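Local atomic coordinates of NADH kinase POS5, mitochondrial (Saccharomyces cerevisiae, PDB entry 3AFO), a protein that phosphorylates NADH, and less readily NAD+, at the expense of ATP in yeast mitochondria, making it a key source of the reductant NADPH. Residues 291-295 against 296-300; 154-157 against 158-162; 83-86 against 87-91; 60-63 against 64-68; 10-13 against 14-17. All blocks are in the same frame, centred on the assembly; numbering follows the deposited sequence.

Contact 1: 291-295 against 296-300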
loop_
_atom_site.group_PDB
_atom_site.type_symbol
_atom_site.label_atom_id
_atom_site.label_comp_id
_atom_site.label_asym_id
_atom_site.label_seq_id
_atom_site.Cartn_x
_atom_site.Cartn_y
_atom_site.Cartn_z
ATOM N N ASN A 291 31.277 5.212 7.748
ATOM C CA ASN A 291 32.144 4.041 7.563
ATOM C C ASN A 291 31.378 2.872 6.930
ATOM O O ASN A 291 30.450 2.309 7.523
ATOM C CB ASN A 291 32.862 3.660 8.867
ATOM C CG ASN A 291 33.922 4.685 9.270
ATOM O OD1 ASN A 291 34.958 4.816 8.611
ATOM N ND2 ASN A 291 33.662 5.420 10.352
ATOM N N GLN A 292 31.773 2.520 5.712
ATOM C CA GLN A 292 30.862 1.810 4.824
ATOM C C GLN A 292 31.523 0.900 3.781
ATOM O O GLN A 292 32.720 0.591 3.849
ATOM C CB GLN A 292 29.953 2.842 4.121
ATOM C CG GLN A 292 30.651 3.776 3.097
ATOM C CD GLN A 292 31.637 4.766 3.724
ATOM O OE1 GLN A 292 32.845 4.706 3.469
ATOM N NE2 GLN A 292 31.123 5.677 4.548
ATOM N N LYS A 293 30.685 0.468 2.839
ATOM C CA LYS A 293 31.064 -0.166 1.574
ATOM C C LYS A 293 31.914 0.779 0.698
ATOM O O LYS A 293 32.397 1.806 1.185
ATOM C CB LYS A 293 29.772 -0.534 0.826
ATOM C CG LYS A 293 28.695 0.556 0.903
ATOM C CD LYS A 293 27.932 0.732 -0.398
ATOM C CE LYS A 293 27.051 1.974 -0.333
ATOM N NZ LYS A 293 25.944 1.940 -1.331
ATOM N N PRO A 294 32.127 0.416 -0.593
ATOM C CA PRO A 294 32.589 1.389 -1.599
ATOM C C PRO A 294 31.758 2.684 -1.645
ATOM O O PRO A 294 30.580 2.687 -1.268
ATOM C CB PRO A 294 32.417 0.626 -2.917
ATOM C CG PRO A 294 32.619 -0.820 -2.547
ATOM C CD PRO A 294 32.307 -0.973 -1.069
ATOM N N VAL A 295 32.376 3.767 -2.108
ATOM C CA VAL A 295 31.685 5.054 -2.260
ATOM C C VAL A 295 31.481 5.419 -3.738
ATOM O O VAL A 295 30.850 6.425 -4.065
ATOM C CB VAL A 295 32.409 6.199 -1.491
ATOM C CG1 VAL A 295 32.150 6.081 0.010
ATOM C CG2 VAL A 295 33.913 6.211 -1.796
ATOM N N ASN A 296 32.011 4.583 -4.627
ATOM C CA ASN A 296 31.867 4.795 -6.068
ATOM C C ASN A 296 30.851 3.845 -6.691
ATOM O O ASN A 296 30.671 2.723 -6.209
ATOM C CB ASN A 296 33.223 4.674 -6.773
ATOM C CG ASN A 296 33.994 5.994 -6.804
ATOM O OD1 ASN A 296 34.583 6.355 -7.824
ATOM N ND2 ASN A 296 33.987 6.723 -5.685
ATOM N N SER A 297 30.189 4.304 -7.754
ATOM C CA SER A 297 29.192 3.507 -8.489
ATOM C C SER A 297 28.107 2.943 -7.575
ATOM O O SER A 297 27.566 1.864 -7.827
ATOM C CB SER A 297 29.868 2.366 -9.265
ATOM O OG SER A 297 30.736 2.869 -10.262
ATOM N N VAL A 298 27.791 3.673 -6.512
ATOM C CA VAL A 298 26.839 3.179 -5.515
ATOM C C VAL A 298 25.383 3.300 -5.982
ATOM O O VAL A 298 24.494 2.608 -5.452
ATOM C CB VAL A 298 27.057 3.819 -4.112
ATOM C CG1 VAL A 298 28.427 3.432 -3.570
ATOM C CG2 VAL A 298 26.898 5.352 -4.152
ATOM N N VAL A 299 25.159 4.168 -6.974
ATOM C CA VAL A 299 23.823 4.425 -7.512
ATOM C C VAL A 299 23.836 4.617 -9.026
ATOM O O VAL A 299 24.726 5.271 -9.571
ATOM C CB VAL A 299 23.193 5.689 -6.896
ATOM C CG1 VAL A 299 21.706 5.714 -7.183
ATOM C CG2 VAL A 299 23.444 5.747 -5.399
ATOM N N LYS A 300 22.839 4.061 -9.703
ATOM C CA LYS A 300 22.688 4.273 -11.132
ATOM C C LYS A 300 21.659 5.370 -11.370
ATOM O O LYS A 300 20.654 5.436 -10.664
ATOM C CB LYS A 300 22.265 2.980 -11.842
ATOM C CG LYS A 300 22.489 3.001 -13.357
ATOM C CD LYS A 300 22.031 1.711 -14.040
ATOM C CE LYS A 300 22.843 0.497 -13.608
ATOM N NZ LYS A 300 24.298 0.600 -13.947
#
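Lys293 is the first residue of 291-295 to reach across the turn, and it does so with the far end of its chain. CG sits between the backbone N and the carbonyl carbon (chi1 42°), and a bend at chi2 then carries the chain over to Val298. There CE lies 3.8 Å from Val298 CG1, and NZ comes to 3.5 Å from Val298 CB, a van der Waals approach. The ammonium finds its polar partner, through a weak hydrogen bond, in the carbonyl of Leu212, and the side chain lies about 8 Å from a bound NADH.

Pro294 follows and contributes its carbonyl, whose oxygen stands 3.2 Å from Val298 CG1. This oxygen is buried by the contact and has no hydrogen-bonding partner in the model; the methyl packs against it instead. The segment leads from the loop after strand 282-286 into strand 299-303 of the six-stranded antiparallel sheet, and Val298 and Val299 both face Leu311, a classic beta bulge at the entry to that strand.

Val295 turns its side chain away from 296-300, yet its carbonyl carbon lies 3.6 Å from Val298 CG1, the same methyl that meets Pro294. The amide of Asn296 folds back over the Val295 peptide, with ND2 3.4 Å from Val295 C. Val295 CG2 approaches that same ND2 at 3.9 Å.

Contact 2: 154-157 against 158-162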
loop_
_atom_site.group_PDB
_atom_site.type_symbol
_atom_site.label_atom_id
_atom_site.label_comp_id
_atom_site.label_asym_id
_atom_site.label_seq_id
_atom_site.Cartn_x
_atom_site.Cartn_y
_atom_site.Cartn_z
ATOM N N SER A 154 1.042 4.638 -27.011
ATOM C CA SER A 154 0.641 4.727 -28.423
ATOM C C SER A 154 -0.864 4.530 -28.592
ATOM O O SER A 154 -1.369 3.428 -28.360
ATOM C CB SER A 154 1.396 3.697 -29.268
ATOM O OG SER A 154 2.799 3.781 -29.070
ATOM N N PRO A 155 -1.596 5.586 -29.004
ATOM C CA PRO A 155 -3.051 5.446 -29.048
ATOM C C PRO A 155 -3.615 4.749 -30.302
ATOM O O PRO A 155 -4.794 4.404 -30.309
ATOM C CB PRO A 155 -3.551 6.906 -29.011
ATOM C CG PRO A 155 -2.324 7.765 -28.823
ATOM C CD PRO A 155 -1.191 6.956 -29.357
ATOM N N PHE A 156 -2.799 4.567 -31.342
ATOM C CA PHE A 156 -3.292 4.051 -32.626
ATOM C C PHE A 156 -2.724 2.701 -32.999
ATOM O O PHE A 156 -1.526 2.447 -32.858
ATOM C CB PHE A 156 -2.979 5.032 -33.771
ATOM C CG PHE A 156 -3.531 6.406 -33.553
ATOM C CD1 PHE A 156 -4.877 6.660 -33.759
ATOM C CD2 PHE A 156 -2.708 7.438 -33.107
ATOM C CE1 PHE A 156 -5.404 7.930 -33.530
ATOM C CE2 PHE A 156 -3.224 8.701 -32.874
ATOM C CZ PHE A 156 -4.571 8.948 -33.096
ATOM N N ASP A 157 -3.605 1.849 -33.506
ATOM C CA ASP A 157 -3.218 0.622 -34.182
ATOM C C ASP A 157 -2.620 1.036 -35.520
ATOM O O ASP A 157 -3.181 1.882 -36.196
ATOM C CB ASP A 157 -4.479 -0.212 -34.432
ATOM C CG ASP A 157 -4.175 -1.648 -34.824
ATOM O OD1 ASP A 157 -3.225 -1.899 -35.609
ATOM O OD2 ASP A 157 -4.917 -2.538 -34.355
ATOM N N PHE A 158 -1.504 0.426 -35.910
ATOM C CA PHE A 158 -0.886 0.738 -37.211
ATOM C C PHE A 158 -1.817 0.523 -38.412
ATOM O O PHE A 158 -1.647 1.174 -39.447
ATOM C CB PHE A 158 0.446 0.000 -37.422
ATOM C CG PHE A 158 1.065 0.253 -38.789
ATOM C CD1 PHE A 158 1.678 1.472 -39.074
ATOM C CD2 PHE A 158 0.996 -0.715 -39.795
ATOM C CE1 PHE A 158 2.236 1.722 -40.342
ATOM C CE2 PHE A 158 1.539 -0.474 -41.064
ATOM C CZ PHE A 158 2.162 0.753 -41.336
ATOM N N LYS A 159 -2.775 -0.395 -38.260
ATOM C CA LYS A 159 -3.804 -0.661 -39.269
ATOM C C LYS A 159 -4.538 0.604 -39.690
ATOM O O LYS A 159 -4.953 0.730 -40.844
ATOM C CB LYS A 159 -4.830 -1.675 -38.746
ATOM C CG LYS A 159 -4.595 -3.116 -39.178
ATOM C CD LYS A 159 -3.525 -3.803 -38.350
ATOM C CE LYS A 159 -3.677 -5.316 -38.427
ATOM N NZ LYS A 159 -2.572 -6.038 -37.719
ATOM N N GLU A 160 -4.691 1.534 -38.746
ATOM C CA GLU A 160 -5.441 2.770 -38.974
ATOM C C GLU A 160 -4.597 3.865 -39.643
ATOM O O GLU A 160 -5.054 4.997 -39.749
ATOM C CB GLU A 160 -5.998 3.346 -37.659
ATOM C CG GLU A 160 -6.332 2.360 -36.528
ATOM C CD GLU A 160 -6.845 3.087 -35.274
ATOM O OE1 GLU A 160 -7.783 3.909 -35.405
ATOM O OE2 GLU A 160 -6.315 2.847 -34.167
ATOM N N HIS A 161 -3.376 3.544 -40.076
ATOM C CA HIS A 161 -2.393 4.589 -40.438
ATOM C C HIS A 161 -2.792 5.563 -41.556
ATOM O O HIS A 161 -2.478 6.752 -41.462
ATOM C CB HIS A 161 -0.994 4.005 -40.688
ATOM C CG HIS A 161 -0.863 3.243 -41.973
ATOM N ND1 HIS A 161 -1.056 1.880 -42.056
ATOM C CD2 HIS A 161 -0.527 3.653 -43.221
ATOM C CE1 HIS A 161 -0.860 1.485 -43.302
ATOM N NE2 HIS A 161 -0.544 2.543 -44.031
ATOM N N LYS A 162 -3.493 5.081 -42.587
ATOM C CA LYS A 162 -3.925 5.964 -43.689
ATOM C C LYS A 162 -4.912 7.033 -43.215
ATOM O O LYS A 162 -4.702 8.222 -43.458
ATOM C CB LYS A 162 -4.527 5.173 -44.863
ATOM C CG LYS A 162 -3.569 4.175 -45.501
ATOM C CD LYS A 162 -3.950 3.864 -46.954
ATOM C CE LYS A 162 -5.051 2.827 -47.065
ATOM N NZ LYS A 162 -5.163 2.318 -48.477
#
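Glu160 reaches back from the start of helix 161-169 to strand 156-157, and its side chain can be followed atom by atom along that strand's end. CB begins 3.5 Å from Asp157 O. CG comes closer still, 3.2 Å from the same carbonyl oxygen, while also lying against Asp157 CB. Beyond CG the chain is extended (chi2 179°), which carries CD past the carbonyl to the amide side of Asp157. At the tip, OE2 accepts a hydrogen bond from Asp157 N at 3.0 Å; the donor meets it on the anti side, 19° out of the carboxylate plane. OE2 also lies at the edge of the Phe156 ring, near its plane, 4.1 Å from CD1.

The backbone answers in the reverse direction, Glu160 N giving a hydrogen bond of 3.0 Å to Asp157 O. Asp157 adds a side-chain grip on the 3-10 segment 158-160 that leads into the helix: its OD1 accepts from Lys159 N at 3.1 Å, approached from above the carboxylate plane. Glu160 itself occupies the N-cap position. Strand 156-157 is one of the two outermost strands of the five-stranded parallel sheet within this chain, and Phe158 packs on helix 53-69.

Two acidic groups share this short junction, but backbone N-H groups meet both, which probably eases their negative charge; Lys359, in a long, weak ion pair with Glu160, may help.

Contact 3: 83-86 against 87-91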
loop_
_atom_site.group_PDB
_atom_site.type_symbol
_atom_site.label_atom_id
_atom_site.label_comp_id
_atom_site.label_asym_id
_atom_site.label_seq_id
_atom_site.Cartn_x
_atom_site.Cartn_y
_atom_site.Cartn_z
ATOM N N GLU A 83 19.902 2.401 -44.403
ATOM C CA GLU A 83 20.665 1.285 -44.954
ATOM C C GLU A 83 19.945 -0.047 -44.756
ATOM O O GLU A 83 19.892 -0.872 -45.672
ATOM C CB GLU A 83 22.057 1.225 -44.321
ATOM C CG GLU A 83 23.136 2.027 -45.060
ATOM C CD GLU A 83 24.545 1.738 -44.528
ATOM O OE1 GLU A 83 24.724 1.721 -43.294
ATOM O OE2 GLU A 83 25.473 1.515 -45.340
ATOM N N GLU A 84 19.389 -0.245 -43.560
ATOM C CA GLU A 84 18.674 -1.473 -43.229
ATOM C C GLU A 84 17.489 -1.718 -44.164
ATOM O O GLU A 84 17.335 -2.815 -44.688
ATOM C CB GLU A 84 18.186 -1.445 -41.775
ATOM C CG GLU A 84 17.522 -2.737 -41.317
ATOM C CD GLU A 84 16.771 -2.588 -40.004
ATOM O OE1 GLU A 84 16.604 -1.442 -39.532
ATOM O OE2 GLU A 84 16.339 -3.621 -39.449
ATOM N N ILE A 85 16.662 -0.698 -44.369
ATOM C CA ILE A 85 15.405 -0.870 -45.096
ATOM C C ILE A 85 15.505 -0.659 -46.612
ATOM O O ILE A 85 14.547 -0.947 -47.331
ATOM C CB ILE A 85 14.259 0.001 -44.508
ATOM C CG1 ILE A 85 14.527 1.499 -44.749
ATOM C CG2 ILE A 85 14.056 -0.315 -43.016
ATOM C CD1 ILE A 85 13.358 2.401 -44.448
ATOM N N SER A 86 16.645 -0.155 -47.091
ATOM C CA SER A 86 16.805 0.155 -48.520
ATOM C C SER A 86 16.532 -1.059 -49.427
ATOM O O SER A 86 15.863 -0.925 -50.459
ATOM C CB SER A 86 18.156 0.819 -48.828
ATOM O OG SER A 86 19.246 0.063 -48.342
ATOM N N GLN A 87 17.035 -2.236 -49.046
ATOM C CA GLN A 87 16.761 -3.463 -49.818
ATOM C C GLN A 87 15.295 -3.912 -49.771
ATOM O O GLN A 87 14.894 -4.762 -50.567
ATOM C CB GLN A 87 17.679 -4.633 -49.417
ATOM C CG GLN A 87 19.155 -4.435 -49.741
ATOM C CD GLN A 87 19.803 -5.632 -50.442
ATOM O OE1 GLN A 87 19.466 -6.790 -50.178
ATOM N NE2 GLN A 87 20.747 -5.347 -51.344
ATOM N N ASP A 88 14.501 -3.352 -48.854
ATOM C CA ASP A 88 13.096 -3.790 -48.685
ATOM C C ASP A 88 12.089 -3.220 -49.691
ATOM O O ASP A 88 10.962 -3.721 -49.793
ATOM C CB ASP A 88 12.570 -3.512 -47.263
ATOM C CG ASP A 88 13.333 -4.249 -46.181
ATOM O OD1 ASP A 88 14.237 -5.056 -46.506
ATOM O OD2 ASP A 88 13.036 -3.993 -44.987
ATOM N N PHE A 89 12.467 -2.154 -50.394
ATOM C CA PHE A 89 11.579 -1.576 -51.401
ATOM C C PHE A 89 11.811 -2.308 -52.713
ATOM O O PHE A 89 12.934 -2.350 -53.221
ATOM C CB PHE A 89 11.817 -0.077 -51.555
ATOM C CG PHE A 89 11.455 0.722 -50.333
ATOM C CD1 PHE A 89 10.220 1.367 -50.251
ATOM C CD2 PHE A 89 12.341 0.822 -49.260
ATOM C CE1 PHE A 89 9.882 2.110 -49.120
ATOM C CE2 PHE A 89 12.009 1.567 -48.121
ATOM C CZ PHE A 89 10.780 2.210 -48.058
ATOM N N LYS A 90 10.744 -2.886 -53.241
ATOM C CA LYS A 90 10.830 -3.811 -54.363
ATOM C C LYS A 90 10.330 -3.231 -55.677
ATOM O O LYS A 90 10.188 -3.952 -56.669
ATOM C CB LYS A 90 10.065 -5.092 -54.021
ATOM C CG LYS A 90 10.611 -5.835 -52.802
ATOM C CD LYS A 90 12.004 -6.400 -53.062
ATOM C CE LYS A 90 12.540 -7.115 -51.834
ATOM N NZ LYS A 90 13.840 -7.765 -52.154
ATOM N N SER A 91 10.057 -1.927 -55.674
ATOM C CA SER A 91 9.624 -1.204 -56.865
ATOM C C SER A 91 9.872 0.293 -56.672
ATOM O O SER A 91 9.915 0.766 -55.540
ATOM C CB SER A 91 8.138 -1.461 -57.150
ATOM O OG SER A 91 7.352 -1.160 -56.014
#
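The backbone follows helix 79-86 with a type I beta turn from Ser86 to Phe89, and, overlapping it, Asp88 N donates to Ile85 O at 2.8 Å with an N-H...O angle of 148°.

The Asp88 side chain stays over that same carbonyl, its CB 3.2 Å from Ile85 O. Its carboxylate points on to helix 53-69, where OD2 forms a salt bridge with Arg56 NE. Phe89 brings a ring edge to the Ile85 carbonyl: CD2 lies 3.4 Å from Ile85 O, which sits near the ring plane. Ser86 O also lies near that plane, more loosely, 4.1 Å from the same Phe89 CD2. With CG anti to its own carbonyl carbon (chi1 -66°), the ring lies alongside Ile85, both side chains pointing the same way, and Ile85 CD1 touches Phe89 CE2 at 4.0 Å. Ser86 OG turns back to donate to Glu83 O at 2.9 Å, while also bonding to Gly4 N.

The Ile85 carbonyl therefore accepts the amide N-H and is also approached by a ring edge, whose outward C-H dipoles probably suit an oxygen. The chemistry here is mixed, polar along the backbone and apolar where Phe89 and Ile85 pack against helix 53-69.

Contact 4: 60-63 against 64-68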
loop_
_atom_site.group_PDB
_atom_site.type_symbol
_atom_site.label_atom_id
_atom_site.label_comp_id
_atom_site.label_asym_id
_atom_site.label_seq_id
_atom_site.Cartn_x
_atom_site.Cartn_y
_atom_site.Cartn_z
ATOM N N VAL A 60 8.295 0.307 -43.896
ATOM C CA VAL A 60 8.307 0.223 -45.355
ATOM C C VAL A 60 6.915 0.496 -45.923
ATOM O O VAL A 60 6.764 1.264 -46.880
ATOM C CB VAL A 60 8.879 -1.138 -45.825
ATOM C CG1 VAL A 60 8.750 -1.316 -47.341
ATOM C CG2 VAL A 60 10.327 -1.248 -45.405
ATOM N N GLU A 61 5.896 -0.102 -45.308
ATOM C CA GLU A 61 4.509 0.082 -45.732
ATOM C C GLU A 61 4.031 1.526 -45.531
ATOM O O GLU A 61 3.283 2.071 -46.359
ATOM C CB GLU A 61 3.610 -0.912 -44.987
ATOM C CG GLU A 61 2.159 -0.946 -45.435
ATOM C CD GLU A 61 1.301 -1.896 -44.592
ATOM O OE1 GLU A 61 1.855 -2.810 -43.942
ATOM O OE2 GLU A 61 0.063 -1.726 -44.580
ATOM N N PHE A 62 4.462 2.154 -44.440
ATOM C CA PHE A 62 4.053 3.520 -44.175
ATOM C C PHE A 62 4.696 4.495 -45.167
ATOM O O PHE A 62 4.019 5.352 -45.725
ATOM C CB PHE A 62 4.377 3.918 -42.730
ATOM C CG PHE A 62 3.820 5.247 -42.337
ATOM C CD1 PHE A 62 2.449 5.467 -42.343
ATOM C CD2 PHE A 62 4.663 6.278 -41.945
ATOM C CE1 PHE A 62 1.914 6.719 -41.967
ATOM C CE2 PHE A 62 4.140 7.519 -41.570
ATOM C CZ PHE A 62 2.764 7.737 -41.588
ATOM N N ILE A 63 5.998 4.340 -45.376
ATOM C CA ILE A 63 6.775 5.164 -46.302
ATOM C C ILE A 63 6.273 5.025 -47.746
ATOM O O ILE A 63 6.197 6.018 -48.481
ATOM C CB ILE A 63 8.274 4.809 -46.215
ATOM C CG1 ILE A 63 8.828 5.202 -44.838
ATOM C CG2 ILE A 63 9.071 5.488 -47.344
ATOM C CD1 ILE A 63 10.224 4.697 -44.545
ATOM N N THR A 64 5.939 3.793 -48.135
ATOM C CA THR A 64 5.316 3.505 -49.437
ATOM C C THR A 64 4.019 4.309 -49.596
ATOM O O THR A 64 3.828 5.001 -50.606
ATOM C CB THR A 64 5.113 1.972 -49.642
ATOM O OG1 THR A 64 6.392 1.327 -49.664
ATOM C CG2 THR A 64 4.382 1.644 -50.960
ATOM N N HIS A 65 3.158 4.260 -48.580
ATOM C CA HIS A 65 1.937 5.055 -48.571
ATOM C C HIS A 65 2.179 6.569 -48.709
ATOM O O HIS A 65 1.491 7.235 -49.479
ATOM C CB HIS A 65 1.104 4.757 -47.317
ATOM C CG HIS A 65 -0.070 5.668 -47.147
ATOM N ND1 HIS A 65 -1.128 5.692 -48.031
ATOM C CD2 HIS A 65 -0.360 6.579 -46.187
ATOM C CE1 HIS A 65 -2.016 6.584 -47.626
ATOM N NE2 HIS A 65 -1.574 7.132 -46.508
ATOM N N LEU A 66 3.135 7.109 -47.959
ATOM C CA LEU A 66 3.450 8.537 -48.044
ATOM C C LEU A 66 3.921 8.918 -49.453
ATOM O O LEU A 66 3.478 9.920 -50.022
ATOM C CB LEU A 66 4.509 8.927 -47.004
ATOM C CG LEU A 66 4.122 8.692 -45.533
ATOM C CD1 LEU A 66 5.264 9.058 -44.607
ATOM C CD2 LEU A 66 2.843 9.467 -45.185
ATOM N N HIS A 67 4.807 8.094 -50.005
ATOM C CA HIS A 67 5.368 8.334 -51.329
ATOM C C HIS A 67 4.336 8.188 -52.432
ATOM O O HIS A 67 4.413 8.879 -53.442
ATOM C CB HIS A 67 6.550 7.416 -51.594
ATOM C CG HIS A 67 7.790 7.806 -50.859
ATOM N ND1 HIS A 67 8.895 6.991 -50.788
ATOM C CD2 HIS A 67 8.099 8.923 -50.155
ATOM C CE1 HIS A 67 9.839 7.590 -50.086
ATOM N NE2 HIS A 67 9.380 8.763 -49.686
ATOM N N GLU A 68 3.384 7.284 -52.240
ATOM C CA GLU A 68 2.284 7.128 -53.186
ATOM C C GLU A 68 1.275 8.278 -53.096
ATOM O O GLU A 68 0.848 8.797 -54.117
ATOM C CB GLU A 68 1.571 5.788 -52.991
ATOM C CG GLU A 68 2.305 4.585 -53.593
ATOM C CD GLU A 68 1.665 3.244 -53.233
ATOM O OE1 GLU A 68 0.567 3.228 -52.634
ATOM O OE2 GLU A 68 2.270 2.195 -53.552
#
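Thr64 and Val60 are joined twice within helix 53-69, which links strands 43-48 and 74-76 as the helix of a beta-alpha-beta unit. Among the hydrogen bonds, Thr64 N donates to Val60 O at 2.9 Å, and Thr64 OG1 donates to the same oxygen at 2.8 Å. The two reach the carbonyl from opposite faces of its plane; the hydroxyl can do so because chi1 of -63° sets OG1 beside its own backbone N. The ordinary helical ladder continues through His65 to Glu61, Leu66 to Phe62 and His67 to Ile63.

CH-pi contacts form a second group. Leu66 CG stands over one face of the Phe62 ring, 4.3 Å from its centroid and 16° off the normal, while Leu66 CD1 approaches Phe62 CE2 at 3.6 Å. One position on, Ile63 CG2 lies over the face of the His67 imidazole, 3.9 Å from the centroid and 28° off the normal. The carbonyl oxygen Ile63 O lies above an imidazole face too, 3.4 Å from His67 CG.

Both pairs pack on the sheet, Phe62 and Ile63 against Ile46, Leu66 and His67 against Val75. His67 mixes characters: a methyl lies over one face of its ring, yet ND1 is hydrogen-bonded to His101 ND1, so one of those two nitrogens must carry a proton, and this bond together with the methyl over its face should limit rotation of the imidazole.

Contact 5: 10-13 against 14-17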
loop_
_atom_site.group_PDB
_atom_site.type_symbol
_atom_site.label_atom_id
_atom_site.label_comp_id
_atom_site.label_asym_id
_atom_site.label_seq_id
_atom_site.Cartn_x
_atom_site.Cartn_y
_atom_site.Cartn_z
ATOM N N ILE A 10 19.365 7.221 -50.923
ATOM C CA ILE A 10 19.542 7.803 -49.590
ATOM C C ILE A 10 20.187 9.183 -49.754
ATOM O O ILE A 10 21.299 9.277 -50.272
ATOM C CB ILE A 10 20.410 6.897 -48.683
ATOM C CG1 ILE A 10 19.743 5.526 -48.488
ATOM C CG2 ILE A 10 20.663 7.572 -47.334
ATOM C CD1 ILE A 10 20.655 4.465 -47.853
ATOM N N LYS A 11 19.482 10.230 -49.317
ATOM C CA LYS A 11 19.926 11.629 -49.478
ATOM C C LYS A 11 20.158 12.347 -48.137
ATOM O O LYS A 11 19.477 12.045 -47.147
ATOM C CB LYS A 11 18.908 12.419 -50.306
ATOM C CG LYS A 11 18.914 12.077 -51.791
ATOM C CD LYS A 11 18.039 13.023 -52.581
ATOM C CE LYS A 11 17.866 12.547 -54.012
ATOM N NZ LYS A 11 17.010 13.496 -54.790
ATOM N N PRO A 12 21.115 13.304 -48.102
ATOM C CA PRO A 12 21.361 14.089 -46.879
ATOM C C PRO A 12 20.110 14.831 -46.435
ATOM O O PRO A 12 19.468 15.496 -47.251
ATOM C CB PRO A 12 22.435 15.091 -47.320
ATOM C CG PRO A 12 23.140 14.392 -48.461
ATOM C CD PRO A 12 22.048 13.677 -49.187
ATOM N N VAL A 13 19.758 14.712 -45.156
ATOM C CA VAL A 13 18.579 15.402 -44.635
ATOM C C VAL A 13 18.739 16.934 -44.658
ATOM O O VAL A 13 17.746 17.668 -44.690
ATOM C CB VAL A 13 18.146 14.866 -43.231
ATOM C CG1 VAL A 13 19.179 15.199 -42.166
ATOM C CG2 VAL A 13 16.772 15.389 -42.858
ATOM N N ASN A 14 19.978 17.418 -44.666
ATOM C CA ASN A 14 20.198 18.861 -44.803
ATOM C C ASN A 14 19.718 19.426 -46.145
ATOM O O ASN A 14 19.711 20.636 -46.331
ATOM C CB ASN A 14 21.660 19.248 -44.535
ATOM C CG ASN A 14 22.612 18.708 -45.578
ATOM O OD1 ASN A 14 22.282 18.621 -46.759
ATOM N ND2 ASN A 14 23.814 18.354 -45.145
ATOM N N ASN A 15 19.322 18.553 -47.072
ATOM C CA ASN A 15 18.667 18.984 -48.315
ATOM C C ASN A 15 17.254 19.502 -48.066
ATOM O O ASN A 15 16.656 20.122 -48.951
ATOM C CB ASN A 15 18.594 17.845 -49.340
ATOM C CG ASN A 15 19.956 17.440 -49.881
ATOM O OD1 ASN A 15 20.987 18.037 -49.550
ATOM N ND2 ASN A 15 19.964 16.413 -50.720
ATOM N N LEU A 16 16.720 19.232 -46.873
ATOM C CA LEU A 16 15.363 19.651 -46.515
ATOM C C LEU A 16 15.352 20.978 -45.763
ATOM O O LEU A 16 16.354 21.369 -45.163
ATOM C CB LEU A 16 14.655 18.570 -45.680
ATOM C CG LEU A 16 14.579 17.153 -46.263
ATOM C CD1 LEU A 16 13.841 16.212 -45.311
ATOM C CD2 LEU A 16 13.925 17.151 -47.654
ATOM N N ARG A 17 14.198 21.643 -45.800
ATOM C CA ARG A 17 13.974 22.933 -45.157
ATOM C C ARG A 17 13.806 22.781 -43.651
ATOM O O ARG A 17 13.381 21.731 -43.174
ATOM C CB ARG A 17 12.713 23.601 -45.723
ATOM C CG ARG A 17 12.606 23.639 -47.255
ATOM C CD ARG A 17 13.513 24.685 -47.875
ATOM N NE ARG A 17 13.101 26.054 -47.570
ATOM C CZ ARG A 17 13.226 27.076 -48.418
ATOM N NH1 ARG A 17 13.726 26.883 -49.630
ATOM N NH2 ARG A 17 12.838 28.288 -48.054
#
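The side-chain amides of Asn14 and Asn15 lie about the Pro12 ring, Asn14 at its CB and Asn15 nearer the peptide. The Asn14 amide comes within 4.0 Å of Pro12 CB, measured from Asn14 CG. The Asn15 group crosses the proline at a slant, its CG 3.3 Å from Pro12 O, and so flanks the carbonyl that its own main chain uses. Pro12 O accepts from Asn15 N at 3.1 Å, the donor standing well above the carbonyl plane.

Here strand 8-12, paired in parallel with strand 101-105, ends and passes into a 3-10 turn. The turn is closed by that bond and by the next, Leu16 N to Val13 O at 2.9 Å, each spanning three residues as 3-10 geometry requires. The Lys11 backbone pairs with Leu103 and Thr105 of strand 101-105.

An apolar pair joins the two segments as well. Val13 CG2, anti to its backbone N (chi1 67° for CG1), meets Leu16 CD1 at 3.9 Å, the two side chains crossing at about a right angle. Leu16 CB also rests 3.4 Å from Val13 O, beside the hydrogen bond. Both residues touch Ile76 of strand 74-76; Val13 additionally packs on Ile111 of helix 108-114, and Leu16 O accepts a hydrogen bond from Arg114.

Overall arrangement
Four of the five contacts gather in one part of the chain, whereas contact 1 stands apart, its centre about 46 Å or more from the centres of the others. Contacts 2 and 3 both touch helix 53-69, the subject of contact 4: Phe158 and His161 on one hand, Ile85 and Phe89 on the other. Contacts 1 and 5 are surface contacts, the first mostly exposed, the other half so; contacts 2, 3 and 4 are partly buried. The chemistry follows this placing. Mid-helix contact 4 combines regular backbone bonds with CH-pi packing, the helix junctions of contacts 2 and 3 bring in carboxylates, contact 5 relies on short 3-10 bonds, and contact 1 is held across its segments by van der Waals contact.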